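Local coordinates for DNA replication and repair protein RecF (Caldanaerobacter subterraneus subsp. tengcongensis, PDB 5Z69) that probably binds ATP and single-stranded DNA and serves as a recombination mediator in the RecFOR pathway of DNA repair, at residues L121-S126 and E315-L320; F125-I130 and L321-S326; K217-I222 and A298-L303. All coordinates share one frame; numbering follows the deposited sequence.

Interaction 1: residues L121-S126 and E315-L320; sequences LTVIFS and EKPVLL
Thr122, Val123 and Ile124 pair in parallel with Val318, Leu319 and Leu320, the two strand axes approaching to 4.7 Å at an angle of 19°. Four backbone bonds join them, with donors and acceptors exchanged between the strands: Val318 N gives to Leu121 O, Val123 N to Val318 O, Leu320 N to Val123 O, and Phe125 N to Leu320 O, the shortest at 2.7 Å. This is the edge of the mixed sheet of a P-loop ATPase, strand 122-125 being outermost within the chain.

On one face, Leu320 CG stands anti to its carbonyl carbon (chi1 -52°), which carries CD1 to within 3.9 Å of Thr122 CG2, while Leu320 CB rests 4.0 Å from Ile124 CB. The hydroxyl of Thr122 takes the position between its own backbone N and carbonyl carbon and bonds to Ser54 and Arg51 of helix 43-55, the helix that covers this face. On the other face, Val123 and Phe125 pack under helix 291-313, while Leu319 lies against Phe343 and Ser345. Phe125 offers its ring edge to the backbone, with Leu320 O in the ring plane 3.8 Å from CD1. Where the paired strands begin, Leu121 CD1 meets Glu315 CB at 3.7 Å, the two side chains crossing at about a right angle, and Leu121 CB lies 3.9 Å from Pro317 CB.

The contact illustrates a division of labour: backbone bonds fix the register and satisfy buried amides, while the mainly apolar side chains seat the strand pair between two helical layers.

Interaction 2: residues F125-I130 and L321-S326; sequences FSPEDI and LDDVMS. With AGS (phosphothiophosphoric acid-adenylate ester), chain C.
The Phe125 ring lies between Leu321 and Lys302 of helix 291-313, which approach from opposite sides of its plane, each off centre: Phe125 CD1 and Leu321 CD1 are 4.0 Å apart, the two side chains lying side by side and pointing the same way. These residues end two parallel strands, and strand 318-321, followed directly by Asp322 and Asp323, has the form of a Walker B motif, a hydrophobic strand leading into an acidic pair.

The last rung of pairing is Asp322 N to Phe125 O (2.9 Å). Beyond it the regular pairing stops. Pro127 follows, its CD 3.1 Å from Asp322 O and its CG 3.2 Å from Asp323 O, so the proline ring packs against two consecutive carbonyls. Asp323 has a left-handed backbone (phi 55°), and the chain turns there so that Val324 comes back beside Phe125 O.

Asp322 places CG anti to its backbone N (chi1 -167°), turning the carboxylate to the nucleotide: OD1 comes 3.1 Å from the thiophosphate sulfur S1G of the bound ATP analogue. Thr348 braces the pair, its OG1 bonding to Asp322 OD1 and to Asp323 N, while Ser44 of the P-loop touches Asp322 as well. With an alanine in its place, Thr348 OG1 would probably lose its carboxylate partner, and a gap would be likely to open beside the terminal thiophosphate.

In segment 125-130 two acidic side chains bond back to Ser126. Ser126 OG donates to Glu128 OE2 at 2.8 Å, and Ser126 N reaches Asp129 OD2 from above the carboxylate plane, 53° out of it.

Interaction 3: residues K217-I222 and A298-L303; sequences KFLMEI and ALCLKL
Cys300 SG lies against the backbone of the facing helix, 3.4 Å from Leu219 N and touched by the CB atoms of Phe218 and Leu219. Its setting is a helix-helix packing contact: the axes of 217-222 (end of helix 186-222) and 298-303 (within helix 291-313) approach to 9.2 Å with their directions 137° apart. Ile222 CD1 closes in on the same sulfur at 4.0 Å and meets Leu299 CD2 more loosely; its CG1 sits between the backbone N and the carbonyl carbon (chi1 62°), turning the branch to the partner helix.

One turn on from Cys300, Leu303 covers a face of the Phe218 ring. Leu303 CB stands 3.7 Å from the ring centroid, almost exactly on the ring normal, a CH-pi contact, and Leu303 CD1 adds a touch at Phe218 CD1. No hydrogen bond joins the two segments; apolar packing carries the contact.

Farther out, Ser304 OG bonds to Cys300 O, and Ser304 and Glu307 also touch Phe218. The opposite face of that ring is taken by the chain of Lys217, whose NZ forms a salt bridge with Glu307 and whose CE lies 3.5 Å above the ring plane, over its centre.

Interactions 1 and 2 are successive stages of one strand pair, sharing Phe125 and Ser126: the first is wholly buried and held by regular backbone bonds, whereas the second, partly buried, keeps a single such bond and turns to carboxylates and the nucleotide. Interaction 3, also buried, lies away from the nucleotide and joins helices by apolar side chains and a sulfur. Helix 291-313 connects all three. Its Lys302, which takes no part in the contact with 217-222, packs CB against Phe125 CE2 (3.5 Å) and makes a weak hydrogen bond through NZ to Ile124 O. Ala298 CB meets Ile130 CA, joining interactions 2 and 3 directly.

Interaction 1: residues L121-S126 and E315-L320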
loop_
_atom_site.group_PDB
_atom_site.type_symbol
_atom_site.label_atom_id
_atom_site.label_comp_id
_atom_site.label_asym_id
_atom_site.label_seq_id
_atom_site.Cartn_x
_atom_site.Cartn_y
_atom_site.Cartn_z
ATOM N N LEU A 121 0.990 -19.529 -27.569
ATOM C CA LEU A 121 1.182 -19.323 -26.113
ATOM C C LEU A 121 2.482 -19.912 -25.599
ATOM O O LEU A 121 2.785 -21.086 -25.825
ATOM C CB LEU A 121 0.029 -19.941 -25.312
ATOM C CG LEU A 121 -1.356 -19.411 -25.677
ATOM C CD1 LEU A 121 -2.457 -20.234 -25.041
ATOM C CD2 LEU A 121 -1.411 -17.967 -25.199
ATOM N N THR A 122 3.235 -19.079 -24.891
ATOM C CA THR A 122 4.452 -19.492 -24.221
ATOM C C THR A 122 4.415 -19.005 -22.772
ATOM O O THR A 122 3.689 -18.077 -22.445
ATOM C CB THR A 122 5.725 -18.894 -24.885
ATOM O OG1 THR A 122 5.517 -17.494 -25.072
ATOM C CG2 THR A 122 6.042 -19.555 -26.245
ATOM N N VAL A 123 5.189 -19.650 -21.910
ATOM C CA VAL A 123 5.537 -19.080 -20.609
ATOM C C VAL A 123 7.048 -19.126 -20.523
ATOM O O VAL A 123 7.647 -20.163 -20.803
ATOM C CB VAL A 123 4.919 -19.862 -19.437
ATOM C CG1 VAL A 123 5.338 -19.240 -18.082
ATOM C CG2 VAL A 123 3.411 -19.895 -19.587
ATOM N N ILE A 124 7.665 -18.008 -20.168
ATOM C CA ILE A 124 9.116 -17.957 -20.137
ATOM C C ILE A 124 9.577 -17.790 -18.699
ATOM O O ILE A 124 9.087 -16.925 -17.986
ATOM C CB ILE A 124 9.676 -16.812 -21.028
ATOM C CG1 ILE A 124 11.190 -16.699 -20.867
ATOM C CG2 ILE A 124 8.974 -15.474 -20.740
ATOM C CD1 ILE A 124 11.877 -16.146 -22.109
ATOM N N PHE A 125 10.499 -18.655 -18.293
ATOM C CA PHE A 125 11.069 -18.650 -16.952
ATOM C C PHE A 125 12.480 -18.146 -17.116
ATOM O O PHE A 125 13.222 -18.677 -17.924
ATOM C CB PHE A 125 11.086 -20.051 -16.321
ATOM C CG PHE A 125 9.730 -20.695 -16.179
ATOM C CD1 PHE A 125 9.077 -21.250 -17.281
ATOM C CD2 PHE A 125 9.123 -20.786 -14.928
ATOM C CE1 PHE A 125 7.828 -21.865 -17.129
ATOM C CE2 PHE A 125 7.879 -21.394 -14.775
ATOM C CZ PHE A 125 7.232 -21.929 -15.874
ATOM N N SER A 126 12.844 -17.134 -16.338
ATOM C CA SER A 126 14.119 -16.437 -16.479
ATOM C C SER A 126 14.606 -16.009 -15.089
ATOM O O SER A 126 13.789 -15.803 -14.201
ATOM C CB SER A 126 13.956 -15.226 -17.401
ATOM O OG SER A 126 15.165 -14.514 -17.538
ATOM N N GLU A 315 -5.598 -24.324 -23.567
ATOM C CA GLU A 315 -4.442 -24.704 -24.360
ATOM C C GLU A 315 -3.258 -25.067 -23.475
ATOM O O GLU A 315 -3.114 -24.559 -22.359
ATOM C CB GLU A 315 -4.038 -23.554 -25.308
ATOM C CG GLU A 315 -5.138 -23.066 -26.244
ATOM C CD GLU A 315 -4.979 -23.571 -27.684
ATOM O OE1 GLU A 315 -5.774 -23.126 -28.544
ATOM O OE2 GLU A 315 -4.082 -24.413 -27.970
ATOM N N LYS A 316 -2.387 -25.929 -23.975
ATOM C CA LYS A 316 -1.119 -26.167 -23.290
ATOM C C LYS A 316 0.013 -25.420 -24.003
ATOM O O LYS A 316 0.291 -25.676 -25.196
ATOM C CB LYS A 316 -0.806 -27.663 -23.219
ATOM C CG LYS A 316 0.498 -27.996 -22.502
ATOM C CD LYS A 316 0.735 -29.514 -22.392
ATOM C CE LYS A 316 -0.224 -30.182 -21.438
ATOM N NZ LYS A 316 0.051 -29.754 -20.028
ATOM N N PRO A 317 0.665 -24.499 -23.284
ATOM C CA PRO A 317 1.666 -23.613 -23.892
ATOM C C PRO A 317 3.013 -24.261 -24.079
ATOM O O PRO A 317 3.278 -25.336 -23.532
ATOM C CB PRO A 317 1.787 -22.478 -22.877
ATOM C CG PRO A 317 1.489 -23.138 -21.577
ATOM C CD PRO A 317 0.392 -24.123 -21.880
ATOM N N VAL A 318 3.858 -23.595 -24.856
ATOM C CA VAL A 318 5.247 -23.975 -24.982
ATOM C C VAL A 318 6.021 -23.354 -23.822
ATOM O O VAL A 318 5.742 -22.232 -23.427
ATOM C CB VAL A 318 5.831 -23.518 -26.341
ATOM C CG1 VAL A 318 7.332 -23.676 -26.322
ATOM C CG2 VAL A 318 5.174 -24.335 -27.508
ATOM N N LEU A 319 7.001 -24.070 -23.288
ATOM C CA LEU A 319 7.749 -23.572 -22.144
ATOM C C LEU A 319 9.139 -23.086 -22.580
ATOM O O LEU A 319 9.862 -23.797 -23.285
ATOM C CB LEU A 319 7.834 -24.671 -21.057
ATOM C CG LEU A 319 6.671 -24.776 -20.062
ATOM C CD1 LEU A 319 5.329 -24.435 -20.652
ATOM C CD2 LEU A 319 6.625 -26.141 -19.386
ATOM N N LEU A 320 9.504 -21.869 -22.177
ATOM C CA LEU A 320 10.832 -21.323 -22.431
ATOM C C LEU A 320 11.641 -21.136 -21.126
ATOM O O LEU A 320 11.229 -20.377 -20.226
ATOM C CB LEU A 320 10.700 -19.991 -23.187
ATOM C CG LEU A 320 9.812 -20.073 -24.448
ATOM C CD1 LEU A 320 9.681 -18.687 -25.018
ATOM C CD2 LEU A 320 10.394 -21.033 -25.434
#

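Interaction 2: residues F125-I130 and L321-S326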
loop_
_atom_site.group_PDB
_atom_site.type_symbol
_atom_site.label_atom_id
_atom_site.label_comp_id
_atom_site.label_asym_id
_atom_site.label_seq_id
_atom_site.Cartn_x
_atom_site.Cartn_y
_atom_site.Cartn_z
ATOM N N PHE A 125 10.499 -18.655 -18.293
ATOM C CA PHE A 125 11.069 -18.650 -16.952
ATOM C C PHE A 125 12.480 -18.146 -17.116
ATOM O O PHE A 125 13.222 -18.677 -17.924
ATOM C CB PHE A 125 11.086 -20.051 -16.321
ATOM C CG PHE A 125 9.730 -20.695 -16.179
ATOM C CD1 PHE A 125 9.077 -21.250 -17.281
ATOM C CD2 PHE A 125 9.123 -20.786 -14.928
ATOM C CE1 PHE A 125 7.828 -21.865 -17.129
ATOM C CE2 PHE A 125 7.879 -21.394 -14.775
ATOM C CZ PHE A 125 7.232 -21.929 -15.874
ATOM N N SER A 126 12.844 -17.134 -16.338
ATOM C CA SER A 126 14.119 -16.437 -16.479
ATOM C C SER A 126 14.606 -16.009 -15.089
ATOM O O SER A 126 13.789 -15.803 -14.201
ATOM C CB SER A 126 13.956 -15.226 -17.401
ATOM O OG SER A 126 15.165 -14.514 -17.538
ATOM N N PRO A 127 15.933 -15.895 -14.894
ATOM C CA PRO A 127 16.439 -15.454 -13.581
ATOM C C PRO A 127 15.878 -14.095 -13.161
ATOM O O PRO A 127 15.597 -13.885 -11.978
ATOM C CB PRO A 127 17.953 -15.380 -13.791
ATOM C CG PRO A 127 18.225 -16.358 -14.916
ATOM C CD PRO A 127 17.026 -16.250 -15.819
ATOM N N GLU A 128 15.672 -13.206 -14.125
ATOM C CA GLU A 128 15.128 -11.880 -13.847
ATOM C C GLU A 128 13.706 -11.883 -13.283
ATOM O O GLU A 128 13.168 -10.827 -12.961
ATOM C CB GLU A 128 15.153 -11.022 -15.114
ATOM C CG GLU A 128 16.532 -10.500 -15.476
ATOM C CD GLU A 128 17.436 -11.583 -16.028
ATOM O OE1 GLU A 128 18.674 -11.443 -15.903
ATOM O OE2 GLU A 128 16.906 -12.573 -16.586
ATOM N N ASP A 129 13.083 -13.050 -13.173
ATOM C CA ASP A 129 11.738 -13.104 -12.622
ATOM C C ASP A 129 11.762 -12.674 -11.146
ATOM O O ASP A 129 10.781 -12.138 -10.642
ATOM C CB ASP A 129 11.134 -14.506 -12.791
ATOM C CG ASP A 129 10.847 -14.845 -14.272
ATOM O OD1 ASP A 129 10.646 -13.916 -15.082
ATOM O OD2 ASP A 129 10.818 -16.036 -14.621
ATOM N N ILE A 130 12.892 -12.874 -10.473
ATOM C CA ILE A 130 13.030 -12.448 -9.078
ATOM C C ILE A 130 12.858 -10.926 -8.927
ATOM O O ILE A 130 12.532 -10.432 -7.846
ATOM C CB ILE A 130 14.397 -12.878 -8.471
ATOM C CG1 ILE A 130 14.316 -12.878 -6.939
ATOM C CG2 ILE A 130 15.533 -11.993 -8.982
ATOM C CD1 ILE A 130 15.650 -12.782 -6.247
ATOM N N LEU A 321 12.768 -21.836 -21.027
ATOM C CA LEU A 321 13.558 -21.822 -19.795
ATOM C C LEU A 321 14.920 -21.211 -20.070
ATOM O O LEU A 321 15.803 -21.859 -20.640
ATOM C CB LEU A 321 13.707 -23.238 -19.232
ATOM C CG LEU A 321 12.531 -23.749 -18.391
ATOM C CD1 LEU A 321 11.287 -23.887 -19.254
ATOM C CD2 LEU A 321 12.851 -25.085 -17.724
ATOM N N ASP A 322 15.077 -19.946 -19.701
ATOM C CA ASP A 322 16.303 -19.237 -20.045
ATOM C C ASP A 322 17.253 -19.196 -18.876
ATOM O O ASP A 322 17.010 -18.480 -17.925
ATOM C CB ASP A 322 16.003 -17.814 -20.503
ATOM C CG ASP A 322 17.207 -17.147 -21.154
ATOM O OD1 ASP A 322 18.125 -17.866 -21.599
ATOM O OD2 ASP A 322 17.231 -15.907 -21.236
ATOM N N ASP A 323 18.341 -19.952 -18.971
ATOM C CA ASP A 323 19.425 -19.876 -17.999
ATOM C C ASP A 323 18.897 -20.098 -16.584
ATOM O O ASP A 323 19.216 -19.352 -15.668
ATOM C CB ASP A 323 20.147 -18.523 -18.111
ATOM C CG ASP A 323 21.387 -18.441 -17.238
ATOM O OD1 ASP A 323 21.983 -19.502 -16.940
ATOM O OD2 ASP A 323 21.759 -17.311 -16.844
ATOM N N VAL A 324 18.077 -21.130 -16.420
ATOM C CA VAL A 324 17.463 -21.403 -15.130
ATOM C C VAL A 324 17.709 -22.864 -14.755
ATOM O O VAL A 324 17.260 -23.350 -13.721
ATOM C CB VAL A 324 15.944 -21.053 -15.150
ATOM C CG1 VAL A 324 15.146 -22.036 -15.999
ATOM C CG2 VAL A 324 15.377 -20.938 -13.742
ATOM N N MET A 325 18.475 -23.557 -15.590
ATOM C CA MET A 325 18.742 -24.971 -15.363
ATOM C C MET A 325 20.176 -25.216 -14.900
ATOM O O MET A 325 20.595 -26.360 -14.763
ATOM C CB MET A 325 18.454 -25.781 -16.630
ATOM C CG MET A 325 17.589 -27.017 -16.401
ATOM S SD MET A 325 16.014 -26.610 -15.610
ATOM C CE MET A 325 15.257 -28.235 -15.554
ATOM N N SER A 326 20.929 -24.148 -14.666
ATOM C CA SER A 326 22.245 -24.279 -14.058
ATOM C C SER A 326 22.059 -24.525 -12.555
ATOM O O SER A 326 20.928 -24.642 -12.096
ATOM C CB SER A 326 23.088 -23.033 -14.335
ATOM O OG SER A 326 22.269 -21.880 -14.449
HETATM P PG AGS C . 22.023 -16.186 -22.112
HETATM S S1G AGS C . 21.230 -17.953 -21.855
HETATM O O2G AGS C . 23.382 -16.113 -21.336
HETATM O O3G AGS C . 21.040 -15.157 -21.470
HETATM P PB AGS C . 23.662 -15.767 -24.378
HETATM O O1B AGS C . 23.874 -16.833 -25.402
HETATM O O2B AGS C . 24.738 -15.817 -23.279
HETATM O O3B AGS C . 22.225 -15.886 -23.655
HETATM P PA AGS C . 22.768 -13.675 -26.034
HETATM O O1A AGS C . 21.882 -14.770 -26.641
HETATM O O2A AGS C . 22.110 -12.587 -25.243
HETATM O O3A AGS C . 23.860 -14.357 -25.088
HETATM O "O5'" AGS C . 23.654 -13.042 -27.140
HETATM C "C5'" AGS C . 23.794 -11.650 -27.192
HETATM C "C4'" AGS C . 25.005 -11.431 -28.045
HETATM O "O4'" AGS C . 24.593 -10.876 -29.313
HETATM C "C3'" AGS C . 26.008 -10.448 -27.450
HETATM O "O3'" AGS C . 27.337 -10.824 -27.792
HETATM C "C2'" AGS C . 25.553 -9.112 -28.044
HETATM O "O2'" AGS C . 26.625 -8.184 -28.180
HETATM C "C1'" AGS C . 25.035 -9.537 -29.423
HETATM N N9 AGS C . 23.938 -8.721 -29.915
HETATM C C8 AGS C . 22.903 -8.178 -29.191
HETATM N N7 AGS C . 22.074 -7.459 -29.904
HETATM C C5 AGS C . 22.587 -7.532 -31.187
HETATM C C6 AGS C . 22.175 -6.980 -32.415
HETATM N N6 AGS C . 21.081 -6.223 -32.552
HETATM N N1 AGS C . 22.930 -7.228 -33.508
HETATM C C2 AGS C . 24.021 -7.990 -33.375
HETATM N N3 AGS C . 24.512 -8.565 -32.273
HETATM C C4 AGS C . 23.741 -8.297 -31.211
#

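Interaction 3: residues K217-I222 and A298-L303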
loop_
_atom_site.group_PDB
_atom_site.type_symbol
_atom_site.label_atom_id
_atom_site.label_comp_id
_atom_site.label_asym_id
_atom_site.label_seq_id
_atom_site.Cartn_x
_atom_site.Cartn_y
_atom_site.Cartn_z
ATOM N N LYS A 217 -0.812 -22.908 -3.078
ATOM C CA LYS A 217 -0.673 -24.332 -3.307
ATOM C C LYS A 217 0.796 -24.670 -3.576
ATOM O O LYS A 217 1.359 -25.548 -2.935
ATOM C CB LYS A 217 -1.574 -24.775 -4.468
ATOM C CG LYS A 217 -1.696 -26.284 -4.677
ATOM C CD LYS A 217 -0.639 -26.844 -5.634
ATOM C CE LYS A 217 -0.642 -26.121 -6.980
ATOM N NZ LYS A 217 -1.871 -26.362 -7.794
ATOM N N PHE A 218 1.425 -23.964 -4.512
ATOM C CA PHE A 218 2.810 -24.273 -4.876
ATOM C C PHE A 218 3.794 -23.991 -3.736
ATOM O O PHE A 218 4.684 -24.799 -3.460
ATOM C CB PHE A 218 3.224 -23.494 -6.133
ATOM C CG PHE A 218 2.638 -24.041 -7.405
ATOM C CD1 PHE A 218 3.041 -25.275 -7.893
ATOM C CD2 PHE A 218 1.689 -23.323 -8.121
ATOM C CE1 PHE A 218 2.507 -25.785 -9.065
ATOM C CE2 PHE A 218 1.149 -23.834 -9.291
ATOM C CZ PHE A 218 1.558 -25.068 -9.758
ATOM N N LEU A 219 3.624 -22.849 -3.081
ATOM C CA LEU A 219 4.485 -22.454 -1.972
ATOM C C LEU A 219 4.433 -23.459 -0.820
ATOM O O LEU A 219 5.466 -23.832 -0.260
ATOM C CB LEU A 219 4.092 -21.064 -1.472
ATOM C CG LEU A 219 4.916 -20.512 -0.314
ATOM C CD1 LEU A 219 6.360 -20.301 -0.745
ATOM C CD2 LEU A 219 4.312 -19.223 0.216
ATOM N N MET A 220 3.226 -23.907 -0.481
ATOM C CA MET A 220 3.043 -24.807 0.650
ATOM C C MET A 220 3.665 -26.169 0.365
ATOM O O MET A 220 3.921 -26.945 1.284
ATOM C CB MET A 220 1.555 -24.961 0.984
ATOM C CG MET A 220 1.264 -25.498 2.388
ATOM S SD MET A 220 1.978 -24.495 3.720
ATOM C CE MET A 220 1.057 -25.084 5.141
ATOM N N GLU A 221 3.917 -26.450 -0.910
ATOM C CA GLU A 221 4.446 -27.748 -1.315
ATOM C C GLU A 221 5.970 -27.820 -1.251
ATOM O O GLU A 221 6.523 -28.871 -0.936
ATOM C CB GLU A 221 3.995 -28.101 -2.738
ATOM C CG GLU A 221 2.493 -28.292 -2.928
ATOM C CD GLU A 221 1.908 -29.353 -2.023
ATOM O OE1 GLU A 221 2.547 -30.417 -1.859
ATOM O OE2 GLU A 221 0.812 -29.118 -1.468
ATOM N N ILE A 222 6.652 -26.720 -1.557
ATOM C CA ILE A 222 8.110 -26.755 -1.648
ATOM C C ILE A 222 8.848 -25.987 -0.543
ATOM O O ILE A 222 10.071 -26.083 -0.426
ATOM C CB ILE A 222 8.591 -26.213 -3.007
ATOM C CG1 ILE A 222 8.171 -24.757 -3.183
ATOM C CG2 ILE A 222 8.044 -27.062 -4.150
ATOM C CD1 ILE A 222 8.745 -24.118 -4.428
ATOM N N ALA A 298 9.346 -16.328 -6.691
ATOM C CA ALA A 298 9.358 -16.093 -8.130
ATOM C C ALA A 298 8.914 -17.343 -8.881
ATOM O O ALA A 298 8.125 -17.264 -9.825
ATOM C CB ALA A 298 10.729 -15.675 -8.583
ATOM N N LEU A 299 9.426 -18.493 -8.442
ATOM C CA LEU A 299 9.120 -19.781 -9.055
ATOM C C LEU A 299 7.633 -20.106 -8.946
ATOM O O LEU A 299 6.999 -20.515 -9.926
ATOM C CB LEU A 299 9.960 -20.891 -8.407
ATOM C CG LEU A 299 9.731 -22.329 -8.878
ATOM C CD1 LEU A 299 9.798 -22.400 -10.384
ATOM C CD2 LEU A 299 10.752 -23.285 -8.283
ATOM N N CYS A 300 7.087 -19.919 -7.745
ATOM C CA CYS A 300 5.669 -20.150 -7.475
ATOM C C CYS A 300 4.776 -19.219 -8.295
ATOM O O CYS A 300 3.725 -19.621 -8.788
ATOM C CB CYS A 300 5.373 -19.951 -5.983
ATOM S SG CYS A 300 6.065 -21.219 -4.884
ATOM N N LEU A 301 5.190 -17.959 -8.384
ATOM C CA LEU A 301 4.512 -16.970 -9.208
ATOM C C LEU A 301 4.399 -17.448 -10.663
ATOM O O LEU A 301 3.329 -17.380 -11.269
ATOM C CB LEU A 301 5.264 -15.643 -9.143
ATOM C CG LEU A 301 4.722 -14.508 -10.003
ATOM C CD1 LEU A 301 3.468 -13.923 -9.375
ATOM C CD2 LEU A 301 5.790 -13.442 -10.220
ATOM N N LYS A 302 5.506 -17.949 -11.204
ATOM C CA LYS A 302 5.548 -18.369 -12.616
ATOM C C LYS A 302 4.835 -19.710 -12.816
ATOM O O LYS A 302 4.149 -19.919 -13.821
ATOM C CB LYS A 302 6.994 -18.449 -13.112
ATOM C CG LYS A 302 7.788 -17.127 -13.018
ATOM C CD LYS A 302 7.244 -16.042 -13.952
ATOM C CE LYS A 302 7.397 -16.492 -15.416
ATOM N NZ LYS A 302 6.956 -15.471 -16.435
ATOM N N LEU A 303 4.997 -20.617 -11.857
ATOM C CA LEU A 303 4.260 -21.874 -11.880
ATOM C C LEU A 303 2.760 -21.595 -11.905
ATOM O O LEU A 303 2.009 -22.280 -12.589
ATOM C CB LEU A 303 4.629 -22.749 -10.674
ATOM C CG LEU A 303 5.990 -23.450 -10.744
ATOM C CD1 LEU A 303 6.249 -24.243 -9.470
ATOM C CD2 LEU A 303 6.068 -24.359 -11.970
#